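PDB 4EVR: putative ABC transporter subunit, substrate-binding component from Rhodopseudomonas palustris, which binds benzoic acid in the cleft between its lobes and probably passes such aromatic carboxylates to an ABC importer in the membrane. Local coordinates for residues F133-I138 and Y161-E166; V90-A95 and A114-I119; V157-A162 and A212-G217; P238-D243 and D287-Q292. One frame throughout, in Å; residues are numbered along the deposited sequence.

Contact 1: residues F133-I138 and Y161-E166; sequences FANGQI and YAAGEE. With BEZ (benzoic acid), chain B.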
# COMPACT_ATOMS: atom_id res chain seq x y z
N PHE A 133 2.41 4.19 -2.21
CA PHE A 133 1.50 5.21 -2.71
C PHE A 133 1.19 6.16 -1.57
O PHE A 133 1.48 5.81 -0.40
CB PHE A 133 0.20 4.58 -3.20
CG PHE A 133 -0.53 3.86 -2.07
CD1 PHE A 133 -0.18 2.58 -1.69
CD2 PHE A 133 -1.52 4.50 -1.34
CE1 PHE A 133 -0.68 2.03 -0.50
CE2 PHE A 133 -2.04 3.94 -0.21
CZ PHE A 133 -1.61 2.73 0.22
N ALA A 134 0.45 7.27 -1.85
CA ALA A 134 -0.07 8.17 -0.83
C ALA A 134 -1.59 8.04 -0.80
O ALA A 134 -2.23 8.01 -1.88
CB ALA A 134 0.31 9.62 -1.11
N ASN A 135 -2.19 7.97 0.38
CA ASN A 135 -3.65 7.77 0.58
C ASN A 135 -4.49 8.75 -0.20
O ASN A 135 -5.44 8.36 -0.89
CB ASN A 135 -4.01 7.87 2.11
CG ASN A 135 -3.53 6.78 2.92
OD1 ASN A 135 -3.43 5.65 2.41
ND2 ASN A 135 -3.28 7.04 4.24
N GLY A 136 -4.17 10.02 -0.04
CA GLY A 136 -4.91 11.12 -0.69
C GLY A 136 -4.92 11.01 -2.21
O GLY A 136 -5.97 11.09 -2.85
N GLN A 137 -3.76 10.72 -2.78
CA GLN A 137 -3.63 10.58 -4.24
C GLN A 137 -4.43 9.44 -4.82
O GLN A 137 -5.03 9.61 -5.86
CB GLN A 137 -2.17 10.45 -4.65
CG GLN A 137 -2.04 10.55 -6.16
CD GLN A 137 -0.63 10.77 -6.59
OE1 GLN A 137 0.31 10.24 -6.00
NE2 GLN A 137 -0.46 11.40 -7.73
N ILE A 138 -4.43 8.26 -4.20
CA ILE A 138 -5.22 7.17 -4.74
C ILE A 138 -6.70 7.39 -4.55
O ILE A 138 -7.47 7.02 -5.45
CB ILE A 138 -4.76 5.81 -4.21
CG1 ILE A 138 -5.44 4.68 -4.94
CG2 ILE A 138 -4.92 5.66 -2.72
CD1 ILE A 138 -4.78 3.23 -4.70
N TYR A 161 -9.61 5.49 11.07
CA TYR A 161 -8.22 5.77 11.35
C TYR A 161 -7.67 6.57 10.17
O TYR A 161 -8.35 6.71 9.17
CB TYR A 161 -7.41 4.53 11.75
CG TYR A 161 -6.91 3.67 10.62
CD1 TYR A 161 -5.56 3.67 10.26
CD2 TYR A 161 -7.75 2.73 10.01
CE1 TYR A 161 -5.09 2.84 9.24
CE2 TYR A 161 -7.28 1.88 9.00
CZ TYR A 161 -5.93 1.90 8.66
OH TYR A 161 -5.47 1.13 7.59
N ALA A 162 -6.47 7.06 10.27
CA ALA A 162 -5.86 7.96 9.22
C ALA A 162 -5.97 7.46 7.79
O ALA A 162 -6.30 8.27 6.92
CB ALA A 162 -4.38 8.18 9.53
N ALA A 163 -5.75 6.17 7.51
CA ALA A 163 -5.88 5.71 6.13
C ALA A 163 -7.30 5.81 5.57
O ALA A 163 -7.44 6.27 4.44
CB ALA A 163 -5.38 4.32 5.99
N GLY A 164 -8.32 5.40 6.33
CA GLY A 164 -9.69 5.54 5.86
C GLY A 164 -10.02 7.00 5.64
O GLY A 164 -10.52 7.38 4.60
N GLU A 165 -9.69 7.83 6.59
CA GLU A 165 -10.02 9.24 6.50
C GLU A 165 -9.35 9.89 5.29
O GLU A 165 -9.99 10.70 4.60
CB GLU A 165 -9.62 9.91 7.80
CG GLU A 165 -9.78 11.41 7.84
CD GLU A 165 -9.26 12.05 9.12
OE1 GLU A 165 -9.95 12.96 9.65
OE2 GLU A 165 -8.17 11.66 9.59
N GLU A 166 -8.07 9.61 5.06
CA GLU A 166 -7.34 10.26 3.98
C GLU A 166 -7.76 9.72 2.61
O GLU A 166 -7.88 10.49 1.68
CB GLU A 166 -5.82 10.15 4.19
CG GLU A 166 -5.32 10.86 5.44
CD GLU A 166 -3.86 10.61 5.71
OE1 GLU A 166 -3.25 9.82 4.96
OE2 GLU A 166 -3.29 11.29 6.58
C BEZ B . -2.81 2.11 5.55
O1 BEZ B . -2.04 3.03 5.14
O2 BEZ B . -3.20 2.00 6.74
C1 BEZ B . -3.21 0.99 4.63
C2 BEZ B . -3.53 -0.27 5.16
C3 BEZ B . -3.89 -1.31 4.31
C4 BEZ B . -3.96 -1.03 2.94
C5 BEZ B . -3.63 0.24 2.43
C6 BEZ B . -3.23 1.25 3.25

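Contact 2: residues V90-A95 and A114-I119; sequences VHSGVA and AGADII. With BEZ (benzoic acid), chain B.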
# COMPACT_ATOMS: atom_id res chain seq x y z
N VAL A 90 2.52 -1.51 7.41
CA VAL A 90 1.24 -1.54 6.69
C VAL A 90 0.26 -0.47 7.19
O VAL A 90 -0.29 0.22 6.34
CB VAL A 90 0.59 -2.94 6.77
CG1 VAL A 90 -0.83 -2.92 6.30
CG2 VAL A 90 1.42 -3.92 6.01
N HIS A 91 -0.00 -0.37 8.51
CA HIS A 91 -1.03 0.50 9.09
C HIS A 91 -0.49 1.92 9.23
O HIS A 91 0.55 2.15 9.83
CB HIS A 91 -1.49 -0.07 10.44
CG HIS A 91 -2.58 0.65 11.16
ND1 HIS A 91 -2.40 1.90 11.70
CD2 HIS A 91 -3.83 0.22 11.47
CE1 HIS A 91 -3.52 2.18 12.35
NE2 HIS A 91 -4.38 1.15 12.29
N SER A 92 -1.18 2.88 8.61
CA SER A 92 -0.74 4.29 8.60
C SER A 92 -0.54 4.91 9.99
O SER A 92 0.26 5.83 10.11
CB SER A 92 -1.74 5.16 7.85
OG SER A 92 -1.55 5.16 6.45
N GLY A 93 -1.30 4.50 11.00
CA GLY A 93 -1.11 5.07 12.35
C GLY A 93 0.19 4.56 12.95
O GLY A 93 1.03 5.32 13.41
N VAL A 94 0.44 3.26 12.79
CA VAL A 94 1.67 2.69 13.27
C VAL A 94 2.85 3.37 12.51
O VAL A 94 3.82 3.78 13.14
CB VAL A 94 1.72 1.17 13.08
CG1 VAL A 94 3.08 0.61 13.49
CG2 VAL A 94 0.59 0.45 13.82
N ALA A 95 2.73 3.50 11.17
CA ALA A 95 3.79 4.03 10.33
C ALA A 95 4.12 5.46 10.67
O ALA A 95 5.29 5.85 10.61
CB ALA A 95 3.44 3.95 8.86
N ALA A 114 2.11 1.53 4.04
CA ALA A 114 1.37 2.63 4.70
C ALA A 114 1.33 3.89 3.86
O ALA A 114 2.36 4.46 3.55
CB ALA A 114 2.00 2.92 6.04
N GLY A 115 0.15 4.31 3.49
CA GLY A 115 -0.03 5.48 2.62
C GLY A 115 -0.22 6.80 3.33
O GLY A 115 -0.47 7.79 2.65
N ALA A 116 0.00 6.86 4.65
CA ALA A 116 -0.18 8.10 5.41
C ALA A 116 0.36 9.31 4.61
O ALA A 116 1.54 9.32 4.25
CB ALA A 116 0.51 8.01 6.76
N ASP A 117 -0.48 10.29 4.31
CA ASP A 117 -0.07 11.44 3.50
C ASP A 117 1.15 12.20 4.04
O ASP A 117 2.02 12.61 3.25
CB ASP A 117 -1.23 12.44 3.34
CG ASP A 117 -2.40 11.94 2.48
OD1 ASP A 117 -2.20 10.99 1.71
OD2 ASP A 117 -3.50 12.54 2.56
N ILE A 118 1.22 12.35 5.36
CA ILE A 118 2.26 13.13 6.02
C ILE A 118 3.65 12.60 5.74
O ILE A 118 4.60 13.40 5.77
CB ILE A 118 2.01 13.18 7.56
CG1 ILE A 118 2.71 14.36 8.20
CG2 ILE A 118 2.41 11.83 8.27
CD1 ILE A 118 2.06 14.82 9.42
N ILE A 119 3.78 11.27 5.54
CA ILE A 119 5.08 10.59 5.35
C ILE A 119 5.83 11.20 4.16
O ILE A 119 7.03 11.34 4.28
CB ILE A 119 4.95 9.07 5.25
CG1 ILE A 119 4.52 8.51 6.63
CG2 ILE A 119 6.30 8.42 4.78
CD1 ILE A 119 4.20 7.01 6.62
C BEZ B . -2.81 2.11 5.55
O1 BEZ B . -2.04 3.03 5.14
O2 BEZ B . -3.20 2.00 6.74
C1 BEZ B . -3.21 0.99 4.63
C2 BEZ B . -3.53 -0.27 5.16
C3 BEZ B . -3.89 -1.31 4.31
C4 BEZ B . -3.96 -1.03 2.94
C5 BEZ B . -3.63 0.24 2.43
C6 BEZ B . -3.23 1.25 3.25

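Contact 3: residues V157-A162 and A212-G217; sequences VTWKYA and AFFSGG. With BEZ (benzoic acid), chain B.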
# COMPACT_ATOMS: atom_id res chain seq x y z
N VAL A 157 -17.65 4.03 3.09
CA VAL A 157 -17.60 3.13 4.24
C VAL A 157 -16.13 2.78 4.48
O VAL A 157 -15.47 2.29 3.58
CB VAL A 157 -18.44 1.84 4.13
CG1 VAL A 157 -18.52 1.14 5.53
CG2 VAL A 157 -19.81 2.12 3.63
N THR A 158 -15.62 2.96 5.69
CA THR A 158 -14.23 2.57 5.98
C THR A 158 -14.02 2.47 7.48
O THR A 158 -14.93 2.70 8.24
CB THR A 158 -13.24 3.59 5.34
OG1 THR A 158 -11.92 3.09 5.39
CG2 THR A 158 -13.29 4.92 5.97
N TRP A 159 -12.79 2.21 7.88
CA TRP A 159 -12.37 2.20 9.29
C TRP A 159 -11.98 3.62 9.75
O TRP A 159 -11.46 4.46 8.95
CB TRP A 159 -11.17 1.26 9.47
CG TRP A 159 -11.56 -0.20 9.51
CD1 TRP A 159 -12.50 -0.77 10.31
CD2 TRP A 159 -10.87 -1.28 8.87
NE1 TRP A 159 -12.41 -2.14 10.24
CE2 TRP A 159 -11.42 -2.48 9.36
CE3 TRP A 159 -9.81 -1.35 7.94
CZ2 TRP A 159 -11.00 -3.74 8.89
CZ3 TRP A 159 -9.35 -2.57 7.54
CH2 TRP A 159 -9.95 -3.76 8.00
N LYS A 160 -12.23 3.89 11.05
CA LYS A 160 -11.93 5.19 11.70
C LYS A 160 -10.46 5.31 12.09
O LYS A 160 -10.07 5.15 13.26
CB LYS A 160 -12.79 5.39 12.93
CG LYS A 160 -12.90 6.86 13.32
CD LYS A 160 -13.98 7.03 14.43
CE LYS A 160 -14.27 8.47 14.78
NZ LYS A 160 -13.05 9.20 15.19
N TYR A 161 -9.61 5.49 11.07
CA TYR A 161 -8.22 5.77 11.35
C TYR A 161 -7.67 6.57 10.17
O TYR A 161 -8.35 6.71 9.17
CB TYR A 161 -7.41 4.53 11.75
CG TYR A 161 -6.91 3.67 10.62
CD1 TYR A 161 -5.56 3.67 10.26
CD2 TYR A 161 -7.75 2.73 10.01
CE1 TYR A 161 -5.09 2.84 9.24
CE2 TYR A 161 -7.28 1.88 9.00
CZ TYR A 161 -5.93 1.90 8.66
OH TYR A 161 -5.47 1.13 7.59
N ALA A 162 -6.47 7.06 10.27
CA ALA A 162 -5.86 7.96 9.22
C ALA A 162 -5.97 7.46 7.79
O ALA A 162 -6.30 8.27 6.92
CB ALA A 162 -4.38 8.18 9.53
N ALA A 212 -15.62 2.02 -0.66
CA ALA A 212 -15.20 1.40 0.56
C ALA A 212 -13.69 1.25 0.59
O ALA A 212 -13.11 0.85 -0.41
CB ALA A 212 -15.80 0.02 0.71
N PHE A 213 -13.08 1.57 1.72
CA PHE A 213 -11.72 1.17 1.97
C PHE A 213 -11.72 0.18 3.13
O PHE A 213 -12.04 0.51 4.31
CB PHE A 213 -10.75 2.34 2.23
CG PHE A 213 -9.41 1.85 2.78
CD1 PHE A 213 -8.65 0.93 2.07
CD2 PHE A 213 -9.04 2.09 4.12
CE1 PHE A 213 -7.47 0.40 2.61
CE2 PHE A 213 -7.91 1.51 4.67
CZ PHE A 213 -7.17 0.62 3.95
N PHE A 214 -11.32 -1.04 2.81
CA PHE A 214 -10.99 -2.11 3.77
C PHE A 214 -9.81 -2.84 3.11
O PHE A 214 -9.59 -2.67 1.93
CB PHE A 214 -12.14 -3.06 4.12
CG PHE A 214 -13.27 -2.36 4.84
CD1 PHE A 214 -13.17 -2.04 6.18
CD2 PHE A 214 -14.43 -2.01 4.17
CE1 PHE A 214 -14.20 -1.37 6.83
CE2 PHE A 214 -15.46 -1.35 4.83
CZ PHE A 214 -15.31 -1.02 6.15
N SER A 215 -9.12 -3.67 3.86
CA SER A 215 -8.06 -4.47 3.28
C SER A 215 -7.89 -5.72 4.17
O SER A 215 -8.33 -5.73 5.28
CB SER A 215 -6.77 -3.68 3.20
OG SER A 215 -5.89 -4.27 2.27
N GLY A 216 -7.25 -6.73 3.66
CA GLY A 216 -6.99 -7.94 4.44
C GLY A 216 -8.25 -8.65 4.84
O GLY A 216 -9.14 -8.83 4.02
N GLY A 217 -8.27 -9.16 6.06
CA GLY A 217 -9.45 -9.86 6.56
C GLY A 217 -10.72 -9.07 6.49
O GLY A 217 -11.78 -9.60 6.19
C BEZ B . -2.81 2.11 5.55
O1 BEZ B . -2.04 3.03 5.14
O2 BEZ B . -3.20 2.00 6.74
C1 BEZ B . -3.21 0.99 4.63
C2 BEZ B . -3.53 -0.27 5.16
C3 BEZ B . -3.89 -1.31 4.31
C4 BEZ B . -3.96 -1.03 2.94
C5 BEZ B . -3.63 0.24 2.43
C6 BEZ B . -3.23 1.25 3.25

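Contact 4: residues P238-D243 and D287-Q292; sequences PGFLTD and DVFAVQ. With BEZ (benzoic acid), chain B.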
# COMPACT_ATOMS: atom_id res chain seq x y z
N PRO A 238 -10.47 1.91 -3.61
CA PRO A 238 -9.03 1.71 -3.94
C PRO A 238 -8.83 0.21 -4.02
O PRO A 238 -9.55 -0.57 -3.32
CB PRO A 238 -8.29 2.35 -2.76
CG PRO A 238 -9.25 2.19 -1.62
CD PRO A 238 -10.63 2.29 -2.20
N GLY A 239 -7.82 -0.20 -4.74
CA GLY A 239 -7.56 -1.61 -5.00
C GLY A 239 -7.26 -2.51 -3.88
O GLY A 239 -7.32 -3.72 -4.01
N PHE A 240 -6.88 -1.92 -2.77
CA PHE A 240 -6.64 -2.70 -1.55
C PHE A 240 -7.90 -3.44 -1.15
O PHE A 240 -7.82 -4.45 -0.44
CB PHE A 240 -6.25 -1.75 -0.42
CG PHE A 240 -5.28 -0.70 -0.85
CD1 PHE A 240 -4.03 -1.04 -1.28
CD2 PHE A 240 -5.65 0.63 -0.91
CE1 PHE A 240 -3.17 -0.11 -1.75
CE2 PHE A 240 -4.76 1.58 -1.34
CZ PHE A 240 -3.57 1.21 -1.84
N LEU A 241 -9.08 -2.95 -1.59
CA LEU A 241 -10.35 -3.65 -1.25
C LEU A 241 -10.40 -5.05 -1.86
O LEU A 241 -11.04 -5.89 -1.28
CB LEU A 241 -11.51 -2.79 -1.76
CG LEU A 241 -12.93 -3.33 -1.52
CD1 LEU A 241 -13.24 -3.41 -0.04
CD2 LEU A 241 -13.90 -2.54 -2.30
N THR A 242 -9.72 -5.29 -3.00
CA THR A 242 -9.73 -6.62 -3.62
C THR A 242 -8.43 -7.28 -3.67
O THR A 242 -8.42 -8.51 -3.85
CB THR A 242 -10.33 -6.53 -5.07
OG1 THR A 242 -9.59 -5.55 -5.80
CG2 THR A 242 -11.82 -6.07 -5.04
N ASP A 243 -7.23 -6.53 -3.63
CA ASP A 243 -6.01 -7.25 -3.86
C ASP A 243 -5.70 -8.30 -2.80
O ASP A 243 -5.69 -7.99 -1.64
CB ASP A 243 -4.82 -6.28 -4.00
CG ASP A 243 -4.42 -6.12 -5.44
OD1 ASP A 243 -5.32 -5.86 -6.28
OD2 ASP A 243 -3.22 -6.27 -5.74
N ASP A 287 0.30 -9.99 -5.12
CA ASP A 287 -0.62 -8.83 -5.15
C ASP A 287 0.15 -7.57 -5.04
O ASP A 287 1.38 -7.58 -5.00
CB ASP A 287 -1.73 -9.00 -4.09
CG ASP A 287 -1.17 -9.10 -2.70
OD1 ASP A 287 -0.02 -8.68 -2.51
OD2 ASP A 287 -1.86 -9.70 -1.79
N VAL A 288 -0.54 -6.43 -4.90
CA VAL A 288 0.18 -5.17 -4.84
C VAL A 288 1.14 -5.06 -3.67
O VAL A 288 2.17 -4.48 -3.81
CB VAL A 288 -0.80 -3.99 -4.80
CG1 VAL A 288 -1.59 -3.89 -3.52
CG2 VAL A 288 -0.09 -2.69 -5.06
N PHE A 289 0.83 -5.73 -2.59
CA PHE A 289 1.62 -5.72 -1.33
C PHE A 289 2.94 -6.46 -1.56
O PHE A 289 4.02 -5.98 -1.22
CB PHE A 289 0.81 -6.35 -0.21
CG PHE A 289 -0.55 -5.68 -0.01
CD1 PHE A 289 -0.64 -4.35 0.33
CD2 PHE A 289 -1.74 -6.34 -0.34
CE1 PHE A 289 -1.87 -3.75 0.51
CE2 PHE A 289 -2.97 -5.70 -0.26
CZ PHE A 289 -3.02 -4.40 0.17
N ALA A 290 2.86 -7.58 -2.29
CA ALA A 290 4.07 -8.31 -2.68
C ALA A 290 4.95 -7.49 -3.58
O ALA A 290 6.16 -7.51 -3.49
CB ALA A 290 3.67 -9.60 -3.38
N VAL A 291 4.35 -6.76 -4.50
CA VAL A 291 5.08 -5.90 -5.42
C VAL A 291 5.78 -4.85 -4.65
O VAL A 291 6.94 -4.53 -4.92
CB VAL A 291 4.09 -5.29 -6.45
CG1 VAL A 291 4.73 -4.17 -7.29
CG2 VAL A 291 3.49 -6.36 -7.39
N GLN A 292 5.03 -4.21 -3.71
CA GLN A 292 5.68 -3.13 -2.92
C GLN A 292 6.84 -3.63 -2.12
O GLN A 292 7.84 -2.92 -1.94
CB GLN A 292 4.66 -2.45 -2.05
CG GLN A 292 3.59 -1.73 -2.88
CD GLN A 292 2.34 -1.28 -2.16
OE1 GLN A 292 1.52 -0.61 -2.78
NE2 GLN A 292 2.05 -1.70 -0.93
C BEZ B . -2.81 2.11 5.55
O1 BEZ B . -2.04 3.03 5.14
O2 BEZ B . -3.20 2.00 6.74
C1 BEZ B . -3.21 0.99 4.63
C2 BEZ B . -3.53 -0.27 5.16
C3 BEZ B . -3.89 -1.31 4.31
C4 BEZ B . -3.96 -1.03 2.94
C5 BEZ B . -3.63 0.24 2.43
C6 BEZ B . -3.23 1.25 3.25

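Contact 1: residues F133-I138 and Y161-E166
Asn-135 and Glu-166 bring together the first turns of two helices, and their side chains carry most of the contact. ND2 of Asn-135 donates to OE1 of Glu-166 at 2.9 Å. The bond is nearly straight, with 167° at the hydrogen. It leaves in the plane of the amide but meets the oxygen on its anti side and lies out of the carboxylate plane; the two flat groups are turned 59° against each other. Behind the polar ends the chains pack by their stems, with CB of Asn-135 3.6 Å from CB of Glu-166. The first torsion of Asn-135 (chi1 -69°) sets CG opposite its own carbonyl carbon and brings ND2 to the other helix, 3.5 Å from CA of Ala-163. OE1 of Glu-166 takes a second bond from the backbone N of Asp-117, so this one oxygen ties a loop as well as a helix to its own helix. Beside the pair the backbones come close, CA of Gly-136 lying 5.3 Å from CA of Glu-166.

The same two segments border the benzoic acid. CB of Ala-163 comes to 3.3 Å from its O2, and OH of Tyr-161, itself bonded to Tyr-29, donates to that oxygen at 2.6 Å. Phe-133 turns its ring edge to the ligand ring, CZ lying 3.7 Å from C6.

In the type I periplasmic binding protein fold, helix 135-148 follows strand 128-130 of one sheet and leads to strand 153-159 of the other, while helix 162-177 follows that second strand; the contact joins their N-terminal ends at the cleft.

Contact 2: residues V90-A95 and A114-I119
Ala-114 lies against Val-90 and Ala-95 where a beta-alpha-beta crossover opens onto the ligand: strand 85-88 runs into helix 92-105, which returns to the adjacent parallel strand 109-111, and both segments follow the C-terminal ends of the strands. CA of Ala-114 makes a C-H...O contact with O of Val-90 at 3.4 Å. Its CB is pressed against CB of Ala-95 at 3.3 Å, tighter than usual for two carbons, a sign of close packing between loop and helix.

At Gly-115 the loop turns its backbone N to the benzoic acid, bonding O1 at 3.0 Å with 159° at the hydrogen. Ser-92 meets the same oxygen from the helix start: OG donates to O1 at 2.5 Å, and chi1 -83° keeps it beside the backbone N, where hydroxyl and amide both face the carboxylate. The backbone N of Ser-92 serves the other oxygen, O2, at 2.9 Å. A carboxylate held at the N-terminus of a helix would probably gain from the helix dipole. The turn beneath is fixed by His-91, the N-cap, whose ND1 accepts from N of Gly-93 at 2.9 Å and weakly from N of Val-94, while its ring stacks on Tyr-161.

CB of Ala-116 lies 3.5 Å from OG of Ser-92, and the carbonyl of this alanine, like that of Ala-114, is bonded by Arg-130. Asp-117 faces elsewhere, with OD1 accepting from N of Gly-136. After this 3-10 turn begins, Ile-119 reaches back to the helix, its CD1 resting 3.9 Å from CB of Ala-95.

Contact 3: residues V157-A162 and A212-G217
Phe-213 and Tyr-161 meet beside the benzoic acid, with OH of Tyr-161 in the plane of the Phe-213 ring and 3.8 Å from its CE2. The phenylalanine also presents its edge to the ligand, CZ standing 3.7 Å from C4 of the benzoate ring. This pose follows from chi1 168°, which extends the ring away from the backbone N.

Thr-158 is the residue behind it. Its OG1 donates to O of Phe-213 at 2.8 Å, approaching at 126° to the C=O bond and tilted from the carbonyl plane. The same hydroxyl sits at the rim of the aromatic ring, 3.3 Å from CD2, so one atom braces both backbone and side chain of Phe-213. A step further back the main chains pair directly: N of Phe-213 donates to O of Val-157 at 3.1 Å, in the parallel bridge of Val-157 with Ala-212.

Just beyond the strand, Phe-214 points its edge at the face of Trp-159. The stack is T-shaped, with ring planes 85° apart and 4.9 Å between the centroid of Phe-214 and that of the five-membered ring. CZ of Phe-214 also touches CG1 of Val-157 at 3.9 Å. NE1 of Trp-159 is held by O of Asp-192, whereas the backbone N atoms of Trp-159 and Ser-215 are buried without a partner.

Strands 153-159 and 209-213 are neighbours within the parallel part of the seven-stranded sheet, with helix 162-177 packed behind Thr-158 and Phe-213 and helix 217-228 against Ala-212 and Phe-214.

Contact 4: residues P238-D243 and D287-Q292
Phe-240 overlaps the benzoic acid with one ring face and touches Phe-289 with its edge. Carbon C5 of the ligand stands over the centre of the Phe-240 ring, 3.8 Å from CG, while CD1 of Phe-240 lies 3.8 Å from CZ of Phe-289. Only a looser touch joins CD1 of Phe-240 to CG1 of Val-288, at 4.4 Å; that methyl instead sits over a face of the Phe-289 ring and backs it. The edge of Phe-289 also reaches the loop backbone, its CE2 3.8 Å from O of Asp-243.

The polar half of the contact is built on two aspartates, one in the loop and one at the N-cap of helix 288-306. OD2 of Asp-243 accepts from N of Val-288 at 2.8 Å through its anti lone pair, with 147° at the hydrogen. Its OD1 forms a salt bridge with Arg-348, so each oxygen has its own partner. Asp-287 is the N-cap: with chi1 60°, CG lies between the backbone N and carbonyl carbon, and OD1 accepts from N of Ala-290 at 3.1 Å and weakly from N of Phe-289. OD2 of Asp-243 and OD1 of Asp-287 remain 5.1 Å apart; the amide ends of the helix and the arginine would probably ease the like charges.

The loop leaves strand 235-238 of the seven-stranded sheet, and Phe-240 leans on strands 209-213 and 257-260, whereas Phe-289 packs on helix 30-46 of the other lobe. Helix 288-306 and the loop thus meet beside the benzoic acid.

In the fold
All four contacts touch the one benzoic acid and together line its pocket. Contact 2 supplies most of the carboxylate bonds, Tyr-161, shared by contacts 1 and 3, adds another, and the ligand ring falls among phenylalanines of contacts 1, 3 and 4. Contacts 1 and 2 are nearest, about 8 Å between centres, and are tied by a probable hydrogen bond of 2.9 Å from N of Asn-135 to O of Gly-115. Contacts 1 and 3 lie about 10 Å apart, centre to centre. Contacts 2 and 4 do not touch: their centres are about 15 Å apart and their nearest atoms about 6 Å, with the ligand bridging them.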